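Local coordinates for protein ribonucleoside-diphosphate reductase subunit beta (Clostridium botulinum, PDB 6ZJK) that forms the iron-bearing R2 subunit of a ribonucleotide reductase, the enzyme that converts ribonucleoside diphosphates to deoxyribonucleoside diphosphates for DNA synthesis, at residues A[54-59]-A[121-126]; A[47-52]-A[126-131]. All blocks are in the same frame, centred on the assembly; numbering follows the deposited sequence.

Contacts 1 and 2 lie side by side on the first two turns of helix 124-151, with their centres about 6 Å apart. Val-126 belongs to both helix segments but makes its contacts in contact 1. Residues 54-59 pass one side of the helix start in contact 1, and residues 47-52 meet the next turn in contact 2. Along the chain, contact 1 is nested inside the loop closed by contact 2. The two also touch directly: Trp-51 CH2 packs 3.9 Å from Glu-125 O. Further along, helix 124-151 carries the iron ligands Glu-137 and His-140. The side chain of Asn-131 in contact 2 is still about 13 Å from an iron (III) ion. Contact 2 also borders the second subunit.

Contact 1: residues A[54-59]-A[121-126]; sequences IKYSWA and ITAAEV
Glu-125 reaches from the first turn of helix 124-151 into the bend of residues 54-56. Its CB lies 3.7 Å from Ile-54 CG2. Its CG packs on Ala-59 CB at 3.9 Å. The chain then bends (chi2 -93°), which sets the carboxylate beside Ile-54, with CD 3.7 Å from Ile-54 CB. At the tip, OE2 accepts two backbone hydrogen bonds. Tyr-56 N is 3.2 Å from Glu-125 OE2, and its nearly straight bond (172°) uses the anti lone pair. Lys-55 N is 3.0 Å from Glu-125 OE2 and comes from above the carboxylate plane on a more bent path. OE1 is bound by Thr-37 OG1, outside the two segments.

Apolar groups flank this grip. Ala-123, the N-cap residue of the helix, puts CB at the edge of the Tyr-56 ring, 3.8 Å from CE2. Val-126 CG2 touches both Tyr-56 CD2 and, more loosely, Trp-58 CH2. Trp-58 NE1 turns to Glu-251 of helix 225-255.

The contact ties the approach to helix 58-68 to the start of helix 124-151. Two N-H donors on one oxygen, with Thr-37 on the other, would probably favour a charged carboxylate despite its burial.

Contact 2: residues A[47-52]-A[126-131]; sequences NLREWN and VSSLLN
This is a buried contact of side-chain packing between a loop and a helix, at the border with the second subunit. Residues 47-52 run irregularly ahead of helix 58-68 and lie against the early turns of helix 124-151. Arg-49 and Trp-51 reach the helix from the loop, and Ser-128 receives both. The benzo part of the Trp-51 indole comes up to Ser-128, with CZ2 3.6 Å from Ser-128 CB. Arg-49 NE stands 3.7 Å from Ser-128 OG, a packing distance. The arginine bends at chi2 (57°), and the arm then runs across the helix, toward Ser-127 and Asn-131. There Arg-49 NH2 lies 3.9 Å from Ser-127 CB and 4.0 Å from Asn-131 ND2. The Asn-131 amide and the guanidinium have nearly parallel planes (9° apart), and ND2 lies at the guanidinium edge, near its plane.

The helix belongs to the all-helical R2 fold, in which a helical bundle houses the iron pair. This face of the helix borders the second subunit. Arg-49 NH2, Asn-131 ND2 and Ser-128 OG converge on the carboxylate of Glu-138 of the second subunit, the arginine by a salt bridge and the other two by hydrogen bonds, while Arg-49 NH1 makes a salt bridge to Glu-112 of the second subunit. Within the loop, Arg-49 NH1 donates to Asn-47 O at 2.8 Å, and this oxygen lies in the guanidinium plane. Together these bonds limit rotation of the group. Ser-128 OG is also hydrogen-bonded to Ala-124 O, one turn back.

Contact 1: residues A[54-59]-A[121-126]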
# COMPACT_ATOMS: atom_id res chain seq x y z
N ILE A 54 15.97 -6.46 12.07
CA ILE A 54 15.32 -7.38 11.15
C ILE A 54 16.08 -8.68 10.93
O ILE A 54 17.22 -8.71 11.12
CB ILE A 54 15.10 -6.72 9.77
CG1 ILE A 54 16.39 -6.17 9.23
CG2 ILE A 54 14.18 -5.55 9.89
CD1 ILE A 54 16.29 -5.64 7.86
N LYS A 55 15.43 -9.72 10.49
CA LYS A 55 16.08 -10.99 10.21
C LYS A 55 16.53 -11.10 8.75
O LYS A 55 17.62 -11.61 8.47
CB LYS A 55 15.14 -12.15 10.56
CG LYS A 55 15.61 -13.53 10.08
CD LYS A 55 14.60 -14.61 10.48
CE LYS A 55 15.08 -16.02 10.19
NZ LYS A 55 16.13 -16.54 11.14
N TYR A 56 15.72 -10.62 7.79
CA TYR A 56 16.04 -10.79 6.37
C TYR A 56 16.78 -9.55 5.89
O TYR A 56 16.18 -8.54 5.49
CB TYR A 56 14.77 -11.06 5.56
CG TYR A 56 14.04 -12.27 6.09
CD1 TYR A 56 14.62 -13.53 6.02
CD2 TYR A 56 12.82 -12.14 6.75
CE1 TYR A 56 13.99 -14.63 6.53
CE2 TYR A 56 12.19 -13.25 7.28
CZ TYR A 56 12.78 -14.49 7.18
OH TYR A 56 12.16 -15.61 7.70
N SER A 57 18.10 -9.67 5.87
CA SER A 57 18.92 -8.50 5.57
C SER A 57 18.69 -8.00 4.14
O SER A 57 18.71 -6.78 3.89
CB SER A 57 20.40 -8.87 5.80
OG SER A 57 21.18 -7.77 6.20
N TRP A 58 18.30 -8.86 3.20
CA TRP A 58 18.04 -8.40 1.84
C TRP A 58 16.87 -7.42 1.77
O TRP A 58 16.77 -6.68 0.78
CB TRP A 58 17.80 -9.60 0.91
CG TRP A 58 16.83 -10.62 1.42
CD1 TRP A 58 17.14 -11.83 2.05
CD2 TRP A 58 15.41 -10.57 1.34
NE1 TRP A 58 15.98 -12.50 2.36
CE2 TRP A 58 14.91 -11.75 1.94
CE3 TRP A 58 14.50 -9.64 0.81
CZ2 TRP A 58 13.54 -12.01 2.02
CZ3 TRP A 58 13.15 -9.90 0.90
CH2 TRP A 58 12.68 -11.06 1.49
N ALA A 59 16.00 -7.41 2.75
CA ALA A 59 14.89 -6.49 2.80
C ALA A 59 15.30 -5.03 2.74
O ALA A 59 14.69 -4.25 2.10
CB ALA A 59 14.06 -6.74 4.00
N ILE A 121 1.83 -12.88 6.79
CA ILE A 121 3.25 -12.80 6.89
C ILE A 121 3.71 -12.22 8.25
O ILE A 121 3.37 -11.14 8.59
CB ILE A 121 3.80 -11.92 5.79
CG1 ILE A 121 3.57 -12.59 4.44
CG2 ILE A 121 5.24 -11.66 6.01
CD1 ILE A 121 4.43 -13.77 4.12
N THR A 122 4.51 -12.96 9.00
CA THR A 122 4.96 -12.53 10.31
C THR A 122 6.28 -11.84 10.44
O THR A 122 6.76 -11.71 11.48
CB THR A 122 4.89 -13.63 11.35
OG1 THR A 122 5.62 -14.75 10.91
CG2 THR A 122 3.53 -14.05 11.53
N ALA A 123 6.85 -11.42 9.35
CA ALA A 123 8.07 -10.62 9.30
C ALA A 123 7.70 -9.22 8.82
O ALA A 123 7.42 -9.03 7.63
CB ALA A 123 9.10 -11.24 8.35
N ALA A 124 7.73 -8.24 9.73
CA ALA A 124 7.26 -6.89 9.39
C ALA A 124 8.07 -6.29 8.25
O ALA A 124 7.52 -5.52 7.44
CB ALA A 124 7.33 -5.97 10.61
N GLU A 125 9.35 -6.60 8.16
CA GLU A 125 10.15 -6.01 7.09
C GLU A 125 9.72 -6.54 5.72
O GLU A 125 9.85 -5.83 4.72
CB GLU A 125 11.65 -6.26 7.33
CG GLU A 125 12.10 -7.74 7.24
CD GLU A 125 12.11 -8.45 8.59
OE1 GLU A 125 11.22 -8.18 9.43
OE2 GLU A 125 13.01 -9.30 8.82
N VAL A 126 9.16 -7.76 5.66
CA VAL A 126 8.61 -8.28 4.41
C VAL A 126 7.23 -7.68 4.13
O VAL A 126 6.88 -7.43 2.96
CB VAL A 126 8.55 -9.82 4.44
CG1 VAL A 126 7.88 -10.39 3.12
CG2 VAL A 126 9.96 -10.40 4.60

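Contact 2: residues A[47-52]-A[126-131]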
# COMPACT_ATOMS: atom_id res chain seq x y z
N ASN A 47 4.36 -6.89 15.20
CA ASN A 47 4.00 -6.10 14.01
C ASN A 47 4.57 -4.69 14.04
O ASN A 47 4.20 -3.89 13.18
CB ASN A 47 2.50 -5.99 13.74
CG ASN A 47 1.83 -7.32 13.55
OD1 ASN A 47 2.44 -8.26 13.05
ND2 ASN A 47 0.57 -7.42 13.95
N LEU A 48 5.45 -4.37 14.96
CA LEU A 48 6.02 -3.07 14.95
C LEU A 48 7.11 -2.95 13.91
O LEU A 48 7.83 -3.85 13.69
CB LEU A 48 6.58 -2.71 16.32
CG LEU A 48 5.60 -2.55 17.48
CD1 LEU A 48 6.36 -2.64 18.77
CD2 LEU A 48 4.89 -1.22 17.43
N ARG A 49 7.24 -1.80 13.32
CA ARG A 49 8.21 -1.57 12.31
C ARG A 49 9.48 -1.05 12.93
O ARG A 49 9.58 0.08 13.31
CB ARG A 49 7.68 -0.58 11.28
CG ARG A 49 6.92 -1.13 10.10
CD ARG A 49 5.72 -1.95 10.45
NE ARG A 49 5.00 -2.39 9.29
CZ ARG A 49 4.05 -3.30 9.31
NH1 ARG A 49 3.71 -3.85 10.42
NH2 ARG A 49 3.45 -3.68 8.22
N GLU A 50 10.45 -1.93 13.03
CA GLU A 50 11.74 -1.60 13.59
C GLU A 50 12.79 -2.03 12.60
O GLU A 50 13.33 -3.07 12.68
CB GLU A 50 11.89 -2.27 14.95
CG GLU A 50 10.82 -1.86 15.92
CD GLU A 50 10.80 -2.56 17.24
OE1 GLU A 50 11.35 -3.62 17.44
OE2 GLU A 50 10.15 -2.01 18.08
N TRP A 51 13.16 -1.16 11.71
CA TRP A 51 14.10 -1.50 10.68
C TRP A 51 15.53 -1.88 11.07
O TRP A 51 16.26 -2.35 10.24
CB TRP A 51 14.12 -0.43 9.60
CG TRP A 51 12.96 -0.50 8.70
CD1 TRP A 51 11.80 0.14 8.84
CD2 TRP A 51 12.83 -1.29 7.53
NE1 TRP A 51 10.96 -0.18 7.86
CE2 TRP A 51 11.56 -1.06 7.03
CE3 TRP A 51 13.66 -2.17 6.87
CZ2 TRP A 51 11.10 -1.69 5.91
CZ3 TRP A 51 13.20 -2.77 5.76
CH2 TRP A 51 11.94 -2.53 5.28
N ASN A 52 15.95 -1.65 12.30
CA ASN A 52 17.27 -1.99 12.70
C ASN A 52 17.31 -3.25 13.49
O ASN A 52 18.27 -3.53 14.06
CB ASN A 52 17.92 -0.85 13.42
CG ASN A 52 18.21 0.31 12.51
OD1 ASN A 52 17.44 1.21 12.40
ND2 ASN A 52 19.35 0.29 11.91
N VAL A 126 9.16 -7.76 5.66
CA VAL A 126 8.61 -8.28 4.41
C VAL A 126 7.23 -7.68 4.13
O VAL A 126 6.88 -7.43 2.96
CB VAL A 126 8.55 -9.82 4.44
CG1 VAL A 126 7.88 -10.39 3.12
CG2 VAL A 126 9.96 -10.40 4.60
N SER A 127 6.40 -7.53 5.17
CA SER A 127 5.10 -6.87 5.00
C SER A 127 5.24 -5.43 4.51
O SER A 127 4.41 -4.95 3.73
CB SER A 127 4.31 -6.92 6.30
OG SER A 127 3.74 -8.22 6.44
N SER A 128 6.24 -4.70 5.01
CA SER A 128 6.50 -3.38 4.45
C SER A 128 6.71 -3.45 2.95
O SER A 128 6.16 -2.63 2.20
CB SER A 128 7.70 -2.74 5.12
OG SER A 128 7.40 -2.49 6.47
N LEU A 129 7.48 -4.39 2.47
CA LEU A 129 7.76 -4.46 1.05
C LEU A 129 6.54 -4.82 0.24
O LEU A 129 6.35 -4.34 -0.79
CB LEU A 129 8.94 -5.36 0.74
CG LEU A 129 10.33 -5.14 1.32
CD1 LEU A 129 11.24 -6.31 1.15
CD2 LEU A 129 11.00 -3.90 0.86
N LEU A 130 5.72 -5.71 0.74
CA LEU A 130 4.51 -6.05 0.01
C LEU A 130 3.54 -4.87 -0.05
O LEU A 130 2.81 -4.73 -1.05
CB LEU A 130 3.81 -7.26 0.64
CG LEU A 130 4.53 -8.62 0.53
CD1 LEU A 130 3.89 -9.60 1.49
CD2 LEU A 130 4.46 -9.17 -0.88
N ASN A 131 3.51 -4.03 0.99
CA ASN A 131 2.68 -2.82 0.96
C ASN A 131 3.19 -1.83 -0.07
O ASN A 131 2.41 -1.17 -0.75
CB ASN A 131 2.66 -2.14 2.34
CG ASN A 131 1.82 -2.87 3.36
OD1 ASN A 131 0.93 -3.63 3.02
ND2 ASN A 131 2.08 -2.59 4.64